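Local coordinates for protein flavodoxin (Streptococcus pneumoniae serotype 4, PDB 5LJL) that probably serves as a low-potential electron donor to redox enzymes, shuttling electrons through a bound FMN cofactor, at residues M2-I7 with D33-E38; V8-T13 with A56-G61; A24-D29 with F139-A144; V42-F47 with M70-D75; K84-V89 with V109-G114. All blocks are in the same frame, centred on the assembly; numbering follows the deposited sequence. Where two conformers were deposited one is given.

Contact 1: M2-I7 with D33-E38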
# COMPACT_ATOMS: atom_id res chain seq x y z
N MET A 2 3.45 2.30 19.06
CA MET A 2 3.25 3.67 18.56
C MET A 2 1.88 3.91 17.93
O MET A 2 1.31 5.00 18.07
CB MET A 2 4.39 4.07 17.61
CG MET A 2 4.27 5.48 16.99
SD MET A 2 5.91 5.99 16.42
CE MET A 2 5.54 7.64 15.84
N ALA A 3 1.34 2.86 17.28
CA ALA A 3 0.06 2.86 16.53
C ALA A 3 -0.03 1.46 15.87
O ALA A 3 0.93 0.69 15.98
CB ALA A 3 0.08 3.98 15.49
N LEU A 4 -1.14 1.16 15.19
CA LEU A 4 -1.34 -0.08 14.42
C LEU A 4 -1.41 0.23 12.90
O LEU A 4 -2.23 1.06 12.51
CB LEU A 4 -2.63 -0.74 14.87
CG LEU A 4 -3.01 -2.00 14.03
CD1 LEU A 4 -1.87 -2.95 14.04
CD2 LEU A 4 -4.33 -2.63 14.52
N ALA A 5 -0.49 -0.30 12.10
CA ALA A 5 -0.50 -0.17 10.63
C ALA A 5 -0.89 -1.56 10.03
O ALA A 5 -0.35 -2.58 10.47
CB ALA A 5 0.84 0.24 10.14
N LYS A 6 -1.82 -1.58 9.06
CA LYS A 6 -2.20 -2.81 8.29
C LYS A 6 -1.75 -2.58 6.86
O LYS A 6 -2.14 -1.56 6.25
CB LYS A 6 -3.67 -3.09 8.42
CG LYS A 6 -4.09 -3.68 9.77
CD LYS A 6 -5.60 -3.88 9.83
CE LYS A 6 -6.15 -4.57 11.08
NZ LYS A 6 -5.61 -5.90 11.23
N ILE A 7 -0.82 -3.40 6.40
CA ILE A 7 -0.31 -3.36 5.02
C ILE A 7 -0.90 -4.54 4.26
O ILE A 7 -0.75 -5.72 4.70
CB ILE A 7 1.25 -3.41 5.02
CG1 ILE A 7 1.86 -2.25 5.81
CG2 ILE A 7 1.84 -3.50 3.60
CD1 ILE A 7 3.38 -2.36 5.98
N ASP A 33 2.94 -1.44 15.80
CA ASP A 33 2.51 -2.80 15.55
C ASP A 33 2.15 -2.82 14.09
O ASP A 33 1.44 -1.91 13.65
CB ASP A 33 1.28 -3.16 16.36
CG ASP A 33 1.60 -3.45 17.80
OD1 ASP A 33 0.65 -3.57 18.59
OD2 ASP A 33 2.80 -3.59 18.11
N VAL A 34 2.58 -3.83 13.36
CA VAL A 34 2.23 -3.93 11.94
C VAL A 34 1.78 -5.32 11.53
O VAL A 34 2.43 -6.33 11.90
CB VAL A 34 3.14 -3.13 10.97
CG1 VAL A 34 4.22 -2.28 11.62
CG2 VAL A 34 3.42 -3.71 9.57
N ASP A 35 0.66 -5.35 10.82
CA ASP A 35 0.21 -6.57 10.13
C ASP A 35 0.55 -6.44 8.64
O ASP A 35 0.30 -5.38 8.08
CB ASP A 35 -1.30 -6.70 10.26
CG ASP A 35 -1.77 -6.82 11.70
OD1 ASP A 35 -1.00 -7.36 12.54
OD2 ASP A 35 -2.87 -6.34 11.98
N VAL A 36 1.07 -7.50 8.00
CA VAL A 36 1.42 -7.52 6.57
C VAL A 36 0.72 -8.77 6.02
O VAL A 36 1.00 -9.91 6.46
CB VAL A 36 2.94 -7.64 6.32
CG1 VAL A 36 3.32 -7.64 4.84
CG2 VAL A 36 3.71 -6.54 7.05
N ASP A 37 -0.24 -8.57 5.14
CA ASP A 37 -1.04 -9.70 4.64
C ASP A 37 -1.26 -9.60 3.15
O ASP A 37 -1.47 -8.51 2.62
CB ASP A 37 -2.38 -9.69 5.32
CG ASP A 37 -2.29 -9.96 6.80
OD1 ASP A 37 -2.15 -11.14 7.20
OD2 ASP A 37 -2.33 -9.01 7.58
N GLU A 38 -1.26 -10.75 2.46
CA GLU A 38 -1.69 -10.80 1.07
C GLU A 38 -3.15 -10.55 1.01
O GLU A 38 -3.88 -10.91 1.97
CB GLU A 38 -1.32 -12.13 0.43
CG GLU A 38 -1.36 -12.06 -1.07
CD GLU A 38 -1.27 -13.42 -1.74
OE1 GLU A 38 -1.15 -14.45 -1.00
OE2 GLU A 38 -1.36 -13.44 -3.00
O HOH W 1 -2.79 -6.45 6.73

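Contact 2: V8-T13 with A56-G61. With PO4 (phosphate ion), chain B.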
# COMPACT_ATOMS: atom_id res chain seq x y z
N VAL A 8 -1.57 -4.26 3.15
CA VAL A 8 -2.18 -5.33 2.32
C VAL A 8 -1.48 -5.30 0.99
O VAL A 8 -1.41 -4.23 0.35
CB VAL A 8 -3.69 -5.14 2.21
CG1 VAL A 8 -4.30 -6.26 1.35
CG2 VAL A 8 -4.30 -5.09 3.60
N PHE A 9 -1.00 -6.45 0.54
CA PHE A 9 -0.24 -6.52 -0.70
C PHE A 9 -0.80 -7.53 -1.71
O PHE A 9 -1.52 -8.49 -1.34
CB PHE A 9 1.26 -6.79 -0.47
CG PHE A 9 1.59 -8.18 -0.01
CD1 PHE A 9 1.73 -9.21 -0.92
CD2 PHE A 9 1.73 -8.44 1.35
CE1 PHE A 9 2.04 -10.50 -0.47
CE2 PHE A 9 2.03 -9.71 1.82
CZ PHE A 9 2.16 -10.73 0.90
N ALA A 10 -0.50 -7.28 -2.97
CA ALA A 10 -0.66 -8.26 -4.04
C ALA A 10 0.72 -8.33 -4.74
O ALA A 10 1.32 -7.27 -5.01
CB ALA A 10 -1.73 -7.82 -5.00
N SER A 11 1.14 -9.52 -5.13
CA SER A 11 2.45 -9.71 -5.71
C SER A 11 2.45 -10.96 -6.58
O SER A 11 2.05 -12.02 -6.08
CB SER A 11 3.51 -9.83 -4.61
OG SER A 11 4.83 -9.84 -5.17
N MET A 12 2.86 -10.83 -7.83
CA MET A 12 2.96 -12.00 -8.75
C MET A 12 4.38 -12.55 -8.78
O MET A 12 4.56 -13.79 -8.66
CB MET A 12 2.49 -11.61 -10.20
CG MET A 12 2.19 -12.79 -11.13
SD MET A 12 1.44 -12.08 -12.62
CE MET A 12 -0.27 -12.36 -12.13
N THR A 13 5.37 -11.69 -9.00
CA THR A 13 6.78 -12.09 -9.13
C THR A 13 7.67 -11.57 -7.96
O THR A 13 8.89 -11.56 -8.04
CB THR A 13 7.40 -11.76 -10.54
OG1 THR A 13 7.20 -10.38 -10.86
CG2 THR A 13 6.79 -12.57 -11.61
N ALA A 56 -0.03 -2.15 -1.06
CA ALA A 56 1.12 -2.33 -1.94
C ALA A 56 0.65 -3.20 -3.09
O ALA A 56 0.27 -4.36 -2.88
CB ALA A 56 2.25 -3.01 -1.14
N THR A 57 0.68 -2.72 -4.32
CA THR A 57 0.14 -3.48 -5.46
C THR A 57 0.99 -3.40 -6.71
O THR A 57 1.52 -2.36 -7.03
CB THR A 57 -1.33 -3.04 -5.74
OG1 THR A 57 -1.93 -3.94 -6.69
CG2 THR A 57 -1.42 -1.58 -6.18
N TYR A 58 1.04 -4.49 -7.46
CA TYR A 58 1.53 -4.50 -8.85
C TYR A 58 0.30 -4.08 -9.74
O TYR A 58 -0.80 -3.89 -9.26
CB TYR A 58 2.11 -5.86 -9.25
CG TYR A 58 1.13 -7.03 -9.37
CD1 TYR A 58 0.75 -7.73 -8.28
CD2 TYR A 58 0.61 -7.42 -10.60
CE1 TYR A 58 -0.06 -8.87 -8.39
CE2 TYR A 58 -0.27 -8.50 -10.74
CZ TYR A 58 -0.62 -9.23 -9.64
OH TYR A 58 -1.47 -10.31 -9.73
N THR A 59 0.57 -3.92 -11.02
CA THR A 59 -0.44 -3.55 -12.01
C THR A 59 -0.44 -4.67 -13.10
O THR A 59 0.62 -5.13 -13.51
CB THR A 59 -0.05 -2.22 -12.66
OG1 THR A 59 0.05 -1.20 -11.66
CG2 THR A 59 -0.96 -1.82 -13.74
N TYR A 60 -1.62 -5.07 -13.55
CA TYR A 60 -1.76 -6.23 -14.40
C TYR A 60 -2.17 -5.80 -15.81
O TYR A 60 -3.13 -5.07 -15.97
CB TYR A 60 -2.77 -7.17 -13.75
CG TYR A 60 -2.93 -8.56 -14.36
CD1 TYR A 60 -1.87 -9.23 -14.98
CD2 TYR A 60 -4.17 -9.23 -14.28
CE1 TYR A 60 -2.05 -10.52 -15.53
CE2 TYR A 60 -4.35 -10.52 -14.80
CZ TYR A 60 -3.29 -11.16 -15.43
OH TYR A 60 -3.49 -12.43 -15.93
N GLY A 61 -1.36 -6.17 -16.81
CA GLY A 61 -1.60 -5.81 -18.20
C GLY A 61 -1.78 -4.32 -18.40
O GLY A 61 -1.07 -3.46 -17.78
P PO4 B . 5.39 -8.07 -8.57
O1 PO4 B . 5.03 -8.11 -7.14
O2 PO4 B . 6.75 -8.69 -8.82
O3 PO4 B . 5.40 -6.67 -9.06
O4 PO4 B . 4.42 -8.82 -9.34

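Contact 3: A24-D29 with F139-A144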
# COMPACT_ATOMS: atom_id res chain seq x y z
N ALA A 24 7.03 -2.27 6.17
CA ALA A 24 6.68 -2.90 7.43
C ALA A 24 7.84 -2.87 8.39
O ALA A 24 7.63 -2.57 9.54
CB ALA A 24 6.29 -4.35 7.24
N ASP A 25 9.04 -3.19 7.90
CA ASP A 25 10.23 -3.27 8.75
C ASP A 25 10.59 -1.91 9.32
O ASP A 25 10.95 -1.82 10.55
CB ASP A 25 11.36 -3.96 8.05
CG ASP A 25 11.12 -5.46 7.88
OD1 ASP A 25 10.18 -6.00 8.53
OD2 ASP A 25 11.88 -6.03 7.12
N LYS A 26 10.46 -0.84 8.53
CA LYS A 26 10.80 0.50 9.08
C LYS A 26 9.73 0.86 10.14
O LYS A 26 10.05 1.35 11.22
CB LYS A 26 10.99 1.53 7.97
CG LYS A 26 11.15 2.99 8.44
CD LYS A 26 12.36 3.18 9.30
CE LYS A 26 13.68 3.03 8.47
NZ LYS A 26 14.92 3.37 9.26
N LEU A 27 8.45 0.65 9.83
CA LEU A 27 7.39 0.93 10.81
C LEU A 27 7.55 0.17 12.14
O LEU A 27 7.33 0.78 13.21
CB LEU A 27 5.99 0.75 10.23
CG LEU A 27 5.54 1.68 9.12
CD1 LEU A 27 4.15 1.25 8.56
CD2 LEU A 27 5.49 3.13 9.57
N ARG A 28 7.97 -1.09 12.05
CA ARG A 28 8.25 -1.85 13.28
C ARG A 28 9.42 -1.26 14.05
O ARG A 28 9.31 -1.05 15.25
CB ARG A 28 8.47 -3.34 12.98
CG ARG A 28 7.20 -4.03 12.55
CD ARG A 28 7.47 -5.49 12.16
NE ARG A 28 6.24 -6.23 11.90
CZ ARG A 28 6.02 -6.98 10.82
NH1 ARG A 28 6.94 -7.14 9.88
NH2 ARG A 28 4.83 -7.59 10.71
N ASP A 29 10.46 -0.87 13.33
CA ASP A 29 11.65 -0.26 13.97
C ASP A 29 11.29 1.04 14.65
O ASP A 29 12.00 1.43 15.59
CB ASP A 29 12.76 0.01 12.96
CG ASP A 29 13.53 -1.26 12.52
OD1 ASP A 29 13.44 -2.31 13.23
OD2 ASP A 29 14.27 -1.16 11.52
N PHE A 139 8.83 7.39 3.14
CA PHE A 139 7.34 7.19 3.20
C PHE A 139 6.89 6.65 4.56
O PHE A 139 6.00 7.21 5.18
CB PHE A 139 7.02 6.24 2.03
CG PHE A 139 5.65 5.66 2.00
CD1 PHE A 139 4.61 6.25 1.29
CD2 PHE A 139 5.40 4.46 2.64
CE1 PHE A 139 3.37 5.62 1.22
CE2 PHE A 139 4.16 3.87 2.58
CZ PHE A 139 3.13 4.45 1.86
N ALA A 140 7.49 5.55 5.05
CA ALA A 140 7.13 4.99 6.35
C ALA A 140 7.38 5.98 7.47
O ALA A 140 6.56 6.15 8.37
CB ALA A 140 7.93 3.69 6.56
N GLU A 141 8.51 6.69 7.40
CA GLU A 141 8.88 7.64 8.50
C GLU A 141 7.88 8.84 8.55
O GLU A 141 7.52 9.32 9.64
CB GLU A 141 10.32 8.14 8.29
CG GLU A 141 11.37 7.07 8.52
CD GLU A 141 12.66 7.21 7.76
OE1 GLU A 141 12.96 8.29 7.25
OE2 GLU A 141 13.47 6.23 7.78
N GLU A 142 7.40 9.30 7.37
CA GLU A 142 6.40 10.37 7.32
C GLU A 142 5.05 9.88 7.88
O GLU A 142 4.43 10.58 8.65
CB GLU A 142 6.29 10.96 5.91
CG GLU A 142 5.24 12.06 5.83
CD GLU A 142 5.21 12.82 4.55
OE1 GLU A 142 5.78 12.31 3.58
OE2 GLU A 142 4.69 13.99 4.57
N LEU A 143 4.62 8.66 7.53
CA LEU A 143 3.41 8.12 8.16
C LEU A 143 3.48 7.99 9.67
O LEU A 143 2.52 8.31 10.40
CB LEU A 143 3.10 6.75 7.53
CG LEU A 143 2.74 6.71 6.03
CD1 LEU A 143 2.41 5.26 5.65
CD2 LEU A 143 1.60 7.65 5.67
N ALA A 144 4.61 7.45 10.14
CA ALA A 144 4.89 7.37 11.57
C ALA A 144 4.81 8.78 12.21
O ALA A 144 4.25 8.96 13.29
CB ALA A 144 6.23 6.70 11.85

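Contact 4: V42-F47 with M70-D75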
# COMPACT_ATOMS: atom_id res chain seq x y z
N VAL A 42 -7.17 -11.30 3.85
CA VAL A 42 -7.78 -10.35 4.78
C VAL A 42 -9.03 -9.75 4.14
O VAL A 42 -9.29 -9.97 2.95
CB VAL A 42 -6.78 -9.22 5.15
CG1 VAL A 42 -5.62 -9.76 5.93
CG2 VAL A 42 -6.31 -8.51 3.90
N ASP A 43 -9.77 -8.99 4.93
CA ASP A 43 -10.92 -8.22 4.44
C ASP A 43 -10.57 -6.75 4.42
O ASP A 43 -9.89 -6.29 5.34
CB ASP A 43 -12.13 -8.44 5.34
CG ASP A 43 -12.69 -9.84 5.22
OD1 ASP A 43 -13.04 -10.22 4.08
OD2 ASP A 43 -12.76 -10.56 6.25
N ALA A 44 -11.02 -6.04 3.40
CA ALA A 44 -10.78 -4.56 3.38
C ALA A 44 -11.25 -3.92 4.69
O ALA A 44 -10.61 -2.99 5.25
CB ALA A 44 -11.43 -3.90 2.16
N SER A 45 -12.38 -4.39 5.24
CA SER A 45 -12.93 -3.83 6.47
C SER A 45 -12.03 -3.93 7.70
O SER A 45 -12.24 -3.18 8.70
CB SER A 45 -14.35 -4.40 6.74
OG SER A 45 -14.27 -5.78 6.96
N ASP A 46 -11.02 -4.78 7.67
CA ASP A 46 -10.05 -4.86 8.74
C ASP A 46 -9.36 -3.51 8.93
O ASP A 46 -8.90 -3.22 10.03
CB ASP A 46 -8.99 -5.93 8.56
CG ASP A 46 -9.55 -7.32 8.37
OD1 ASP A 46 -8.72 -8.15 7.96
OD2 ASP A 46 -10.76 -7.57 8.64
N PHE A 47 -9.31 -2.70 7.89
CA PHE A 47 -8.79 -1.30 8.01
C PHE A 47 -9.47 -0.44 9.08
O PHE A 47 -8.80 0.49 9.62
CB PHE A 47 -8.82 -0.59 6.65
CG PHE A 47 -7.72 -1.06 5.65
CD1 PHE A 47 -6.46 -1.49 6.06
CD2 PHE A 47 -7.95 -0.91 4.25
CE1 PHE A 47 -5.49 -1.84 5.11
CE2 PHE A 47 -6.93 -1.25 3.30
CZ PHE A 47 -5.72 -1.70 3.77
N MET A 70 -9.41 -7.24 -7.25
CA MET A 70 -10.70 -6.68 -7.68
C MET A 70 -11.76 -6.70 -6.58
O MET A 70 -12.38 -5.69 -6.31
CB MET A 70 -11.20 -7.37 -8.95
CG MET A 70 -10.61 -6.74 -10.21
SD MET A 70 -11.36 -7.41 -11.77
CE MET A 70 -13.04 -7.59 -11.22
N ASP A 71 -11.89 -7.80 -5.89
CA ASP A 71 -12.81 -7.89 -4.75
C ASP A 71 -12.46 -6.99 -3.55
O ASP A 71 -13.30 -6.38 -2.95
CB ASP A 71 -12.84 -9.34 -4.24
CG ASP A 71 -14.06 -10.03 -4.63
OD1 ASP A 71 -14.76 -10.45 -3.69
OD2 ASP A 71 -14.38 -10.10 -5.84
N PHE A 72 -11.15 -6.92 -3.24
CA PHE A 72 -10.64 -6.10 -2.16
C PHE A 72 -10.94 -4.59 -2.48
O PHE A 72 -11.34 -3.85 -1.63
CB PHE A 72 -9.13 -6.37 -2.01
CG PHE A 72 -8.53 -5.68 -0.82
CD1 PHE A 72 -8.57 -6.26 0.43
CD2 PHE A 72 -8.02 -4.38 -0.93
CE1 PHE A 72 -8.07 -5.64 1.55
CE2 PHE A 72 -7.53 -3.73 0.18
CZ PHE A 72 -7.56 -4.35 1.43
N TYR A 73 -10.67 -4.19 -3.72
CA TYR A 73 -10.96 -2.81 -4.18
C TYR A 73 -12.46 -2.50 -4.00
O TYR A 73 -12.79 -1.40 -3.56
CB TYR A 73 -10.51 -2.59 -5.62
CG TYR A 73 -10.83 -1.25 -6.28
CD1 TYR A 73 -9.88 -0.29 -6.40
CD2 TYR A 73 -12.08 -1.02 -6.88
CE1 TYR A 73 -10.16 0.94 -6.97
CE2 TYR A 73 -12.39 0.19 -7.48
CZ TYR A 73 -11.46 1.16 -7.53
OH TYR A 73 -11.81 2.32 -8.19
N GLU A 74 -13.32 -3.42 -4.44
CA GLU A 74 -14.76 -3.21 -4.32
C GLU A 74 -15.17 -3.02 -2.89
O GLU A 74 -15.96 -2.09 -2.58
CB GLU A 74 -15.57 -4.38 -4.97
CG GLU A 74 -15.38 -4.39 -6.49
CD GLU A 74 -15.90 -5.64 -7.22
OE1 GLU A 74 -16.54 -6.46 -6.57
OE2 GLU A 74 -15.64 -5.81 -8.42
N ASP A 75 -14.68 -3.92 -2.03
CA ASP A 75 -14.98 -3.81 -0.63
C ASP A 75 -14.45 -2.52 -0.01
O ASP A 75 -15.19 -1.84 0.76
CB ASP A 75 -14.49 -5.03 0.17
CG ASP A 75 -15.18 -6.35 -0.22
OD1 ASP A 75 -16.24 -6.31 -0.89
OD2 ASP A 75 -14.58 -7.43 0.10
O HOH W 2 -12.03 -7.39 1.10

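Contact 5: K84-V89 with V109-G114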
# COMPACT_ATOMS: atom_id res chain seq x y z
N LYS A 84 -8.60 7.85 9.28
CA LYS A 84 -7.47 6.96 9.04
C LYS A 84 -6.47 7.69 8.12
O LYS A 84 -6.88 8.48 7.30
CB LYS A 84 -7.91 5.66 8.34
CG LYS A 84 -9.13 4.90 8.93
CD LYS A 84 -8.85 4.37 10.28
CE LYS A 84 -10.01 3.58 10.88
NZ LYS A 84 -9.81 3.38 12.33
N ILE A 85 -5.20 7.38 8.27
CA ILE A 85 -4.09 7.84 7.41
C ILE A 85 -3.82 6.69 6.43
O ILE A 85 -3.76 5.49 6.86
CB ILE A 85 -2.81 8.11 8.25
CG1 ILE A 85 -3.04 9.08 9.42
CG2 ILE A 85 -1.60 8.60 7.38
CD1 ILE A 85 -3.95 10.19 9.12
N TYR A 86 -3.59 7.01 5.14
CA TYR A 86 -3.25 5.93 4.22
C TYR A 86 -1.98 6.27 3.41
O TYR A 86 -1.58 7.41 3.30
CB TYR A 86 -4.40 5.63 3.24
CG TYR A 86 -4.59 6.63 2.11
CD1 TYR A 86 -3.94 6.47 0.88
CD2 TYR A 86 -5.49 7.67 2.23
CE1 TYR A 86 -4.13 7.39 -0.16
CE2 TYR A 86 -5.71 8.59 1.20
CZ TYR A 86 -5.06 8.43 -0.01
OH TYR A 86 -5.25 9.36 -1.01
N GLY A 87 -1.45 5.24 2.79
CA GLY A 87 -0.48 5.39 1.73
C GLY A 87 -0.53 4.23 0.78
O GLY A 87 -1.08 3.14 1.10
N VAL A 88 0.05 4.44 -0.39
CA VAL A 88 0.04 3.43 -1.45
C VAL A 88 1.41 3.33 -2.10
O VAL A 88 2.07 4.35 -2.40
CB VAL A 88 -1.03 3.68 -2.56
CG1 VAL A 88 -1.23 2.48 -3.47
CG2 VAL A 88 -2.35 4.01 -1.93
N VAL A 89 1.88 2.10 -2.25
CA VAL A 89 3.13 1.83 -2.95
C VAL A 89 2.99 0.72 -3.99
O VAL A 89 2.02 -0.05 -3.92
CB VAL A 89 4.26 1.45 -1.92
CG1 VAL A 89 4.44 2.55 -0.90
CG2 VAL A 89 4.01 0.04 -1.31
N VAL A 109 -9.25 5.44 -4.79
CA VAL A 109 -10.23 4.76 -3.99
C VAL A 109 -10.11 5.10 -2.51
O VAL A 109 -11.14 5.32 -1.82
CB VAL A 109 -10.35 3.24 -4.32
CG1 VAL A 109 -9.28 2.45 -3.64
CG2 VAL A 109 -11.71 2.73 -3.85
N PHE A 110 -8.87 5.20 -1.99
CA PHE A 110 -8.68 5.67 -0.63
C PHE A 110 -9.23 7.13 -0.38
O PHE A 110 -9.93 7.36 0.64
CB PHE A 110 -7.23 5.59 -0.20
CG PHE A 110 -6.84 4.25 0.39
CD1 PHE A 110 -7.40 3.80 1.58
CD2 PHE A 110 -5.77 3.56 -0.16
CE1 PHE A 110 -6.96 2.63 2.16
CE2 PHE A 110 -5.27 2.40 0.46
CZ PHE A 110 -5.89 1.93 1.61
N VAL A 111 -8.98 8.00 -1.33
CA VAL A 111 -9.50 9.40 -1.25
C VAL A 111 -11.04 9.30 -1.07
O VAL A 111 -11.63 10.00 -0.20
CB VAL A 111 -9.23 10.22 -2.48
CG1 VAL A 111 -10.04 11.52 -2.38
CG2 VAL A 111 -7.77 10.56 -2.64
N SER A 112 -11.65 8.43 -1.88
CA SER A 112 -13.14 8.31 -1.89
C SER A 112 -13.73 7.86 -0.55
O SER A 112 -14.88 8.18 -0.29
CB SER A 112 -13.62 7.46 -3.07
OG SER A 112 -13.57 6.04 -2.86
N THR A 113 -12.98 7.13 0.28
CA THR A 113 -13.41 6.65 1.58
C THR A 113 -13.37 7.70 2.69
O THR A 113 -13.93 7.48 3.77
CB THR A 113 -12.55 5.49 2.10
OG1 THR A 113 -11.21 5.95 2.47
CG2 THR A 113 -12.50 4.31 1.12
N GLY A 114 -12.77 8.85 2.43
CA GLY A 114 -12.53 9.81 3.44
C GLY A 114 -11.26 9.76 4.20
O GLY A 114 -10.99 10.65 4.97

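Contact 1: M2-I7 with D33-E38
The carbonyl oxygen of I7 is gripped from two directions. D37 N donates to I7 O at 2.9 Å, and a water gives it a second hydrogen bond while also donating to D37 OD2, so that backbone, solvent and side chain close a small polar ring. The same parallel pairing is repeated toward the chain start: the amide I7 N reaches D35 O at 2.8 Å, D35 N returns to A5 O, A5 N to D33 O, and D33 N to A3 O. Beside this ladder K6 and D35 run alongside each other. The lysine chain stays extended up to CE and then bends at its last torsion (chi4 -60°), which turns K6 NZ onto D35 OD2 at 2.9 Å. NZ meets the anti side of D35 OD2, 19° out of the carboxylate plane. On the face carrying A5, I7, V34 and V36 the contact is apolar: I7 CD1 packs on V34 CG2 at 3.8 Å, A5 CB lies near V34 CB, and L27 and A24 of helix 15-29 touch this surface. Strand 4-9, helix 15-29 and strand 33-38 thus form the first beta-alpha-beta crossover of the flavodoxin fold, with 33-38 as an edge strand.

Contact 2: V8-T13 with A56-G61
This is a buried contact at the C-terminal ends of two adjacent inner strands of the parallel sheet, 4-9 and 52-56, where they part and lead into loops. The first of these loops is the phosphate-binding loop of flavodoxins. Before they diverge, A56 N donates to V8 O at 2.9 Å and A10 N to A56 O at 3.0 Å. Beyond that pairing the Y58 ring packs against residues 10-12. Its CG lies between the backbone N and the carbonyl carbon (chi1 68°), which carries the ring across to 8-13. M12 CB then sits over one ring face, 4.2 Å from the Y58 centroid, while A10 O and S11 N come near the ring plane at the edge. The sulfur of M12 is a more oblique Met-aromatic neighbour, and the phenol oxygen is hydrogen-bonded to E68. Beside the ring, with Y58 CB against its O3, a phosphate ion, probably from the crystallisation liquor, is held by the loop: T13 N reaches O4 of the ion in a nearly straight bond, M12 N reaches the same oxygen, and N15 N and T16 N add further bonds. The site is consistent with the one that takes the FMN phosphate in the family. Two hydroxyls add to the grip, S11 OG giving a hydrogen bond to phosphate O1 at 2.6 Å and T13 OG1 one to O2 at 2.7 Å.

Contact 3: A24-D29 with F139-A144
K26 leans from helix 15-29 onto helix 130-146, its CB and CG resting on A140, with K26 CG 3.8 Å from A140 CB. Further out the chain leaves the alanine and meets E141: K26 CD lies 3.6 Å from E141 OE2 and CE 3.3 Å from that same oxygen. Two successive bends (chi2 62° and chi3 70°) fold the lysine over toward the glutamate, and its methylenes curl round the one oxygen E141 OE2 before K26 NZ ends 3.5 Å from it. That salt bridge is fairly loose, and most of the touching is done by the aliphatic part of the chain. On the inner side L27 continues the seam. Its CD2 branch approaches A140 CB at 3.9 Å and A140 O at 3.4 Å, and it also brushes A144 CB. A140 is the small residue at the closest approach of the backbones; the axes of the two segments are 9.0 Å apart and cross at -41°. Beneath them, L27 touches V34 and I54, while L143 touches I52 and I54, so both helices rest on the sheet. Helices 15-29 and 130-146, the first and last of the chain, are in this way neighbours on one face of the sheet, as in the doubly wound alpha/beta/alpha sandwich of flavodoxins.

Contact 4: V42-F47 with M70-D75
The F72 ring has the methyl of A44 over one face and the F47 ring at its edge. A44 CB stands 3.8 Å above the F72 plane, offset toward the rim, in a CH-pi contact, and A44 CA comes to 3.4 Å from F72 CE1. At the edge, F47 CE2 lies near the plane of the F72 ring and 3.7 Å from F72 CZ. The two ring planes are turned 87° against each other. V42 CG2 adds a third hydrocarbon neighbour, reaching F72 CE1 at 4.1 Å from an oblique direction. The phenylalanine gets there because its CG lies anti to the backbone N (chi1 -174°), which swings the ring off helix 67-77 toward the segment 42-47. That segment belongs to the connection between strands 33-38 and 52-56, and the contact packs this connection against helix 67-77, in the helix layer of the flavodoxin fold that also holds 101-113. The aromatic pair also reaches the sheet, since both F47 and F72 touch V8, F47 meets A53 and F72 meets V55. Toward the surface A44 CB meets D75 CB at 3.8 Å, and next to this pair a bridging water accepts from A44 N at 2.9 Å and donates to D75 OD2 at 2.7 Å. Within 42-47 a short turn presents these groups: D46 N bonds to D43 O and F47 N to A44 O, while a weak bond runs from D43 N to the carboxylate oxygen OD1 of D46.

Contact 5: K84-V89 with V109-G114
A chi1 of 76° tucks the Y86 ring back over its own main chain, and in F110 the first torsion is -88°; together they set the two rings nearly parallel and displaced, each residue's CB lying over the other's ring. The planes are only 13° apart, but the centroids are 4.7 Å from each other, with little of one ring above the other. F110 CB sits over the centre of the Y86 ring, 3.3 Å above its plane. Y86 CB in turn lies over the centre of the F110 ring, 3.9 Å from the centroid. The side chains pass each other in opposite directions, so this is a reciprocal pair of CH-pi contacts. V88 CG2 extends the patch, touching F110 CD2 at 3.9 Å. At the far end of the tyrosine, Y86 OH comes within 3.2 Å of V111 CG2, while its polar partner is D107 in the same helix. The helix closes nearby with its own bonds. F110 O accepts from both T113 N and T113 OG1, the hydroxyl lying in the carbonyl plane on a lone pair at 2.6 Å from that oxygen. S112 OG donates to V109 O. At G114 a positive phi and two bonds back into the last turn make a Schellman motif, which turns the chain toward strand 116-125. The strand and helix segments run nearly antiparallel, with axes 9.7 Å apart, as befits the beta-alpha-beta unit 85-92, 101-113, 116-125 of the flavodoxin fold.

Contacts 1, 2 and 5 share the parallel sheet: contacts 1 and 2 both use strand 4-9, and A56 and T57 of contact 2 touch V89 of contact 5. Contacts 3 and 4 involve opposite helical layers, their centres about 22 Å apart, whereas contacts 1 and 3 touch, with centres about 10 Å apart. Contact 5 falls within the chain stretch that contact 3 spans; F139 packs on G87 and V89. Contact 4 adjoins contact 2, through V8, and contact 5, where F47 meets F110. Along the chain, contacts 1, 2 and 3 interleave, as do 2 and 4, bringing together parts distant in sequence, with the phosphate loop and the 24-29/139-144 helix pair on opposite sides of the chain's centre.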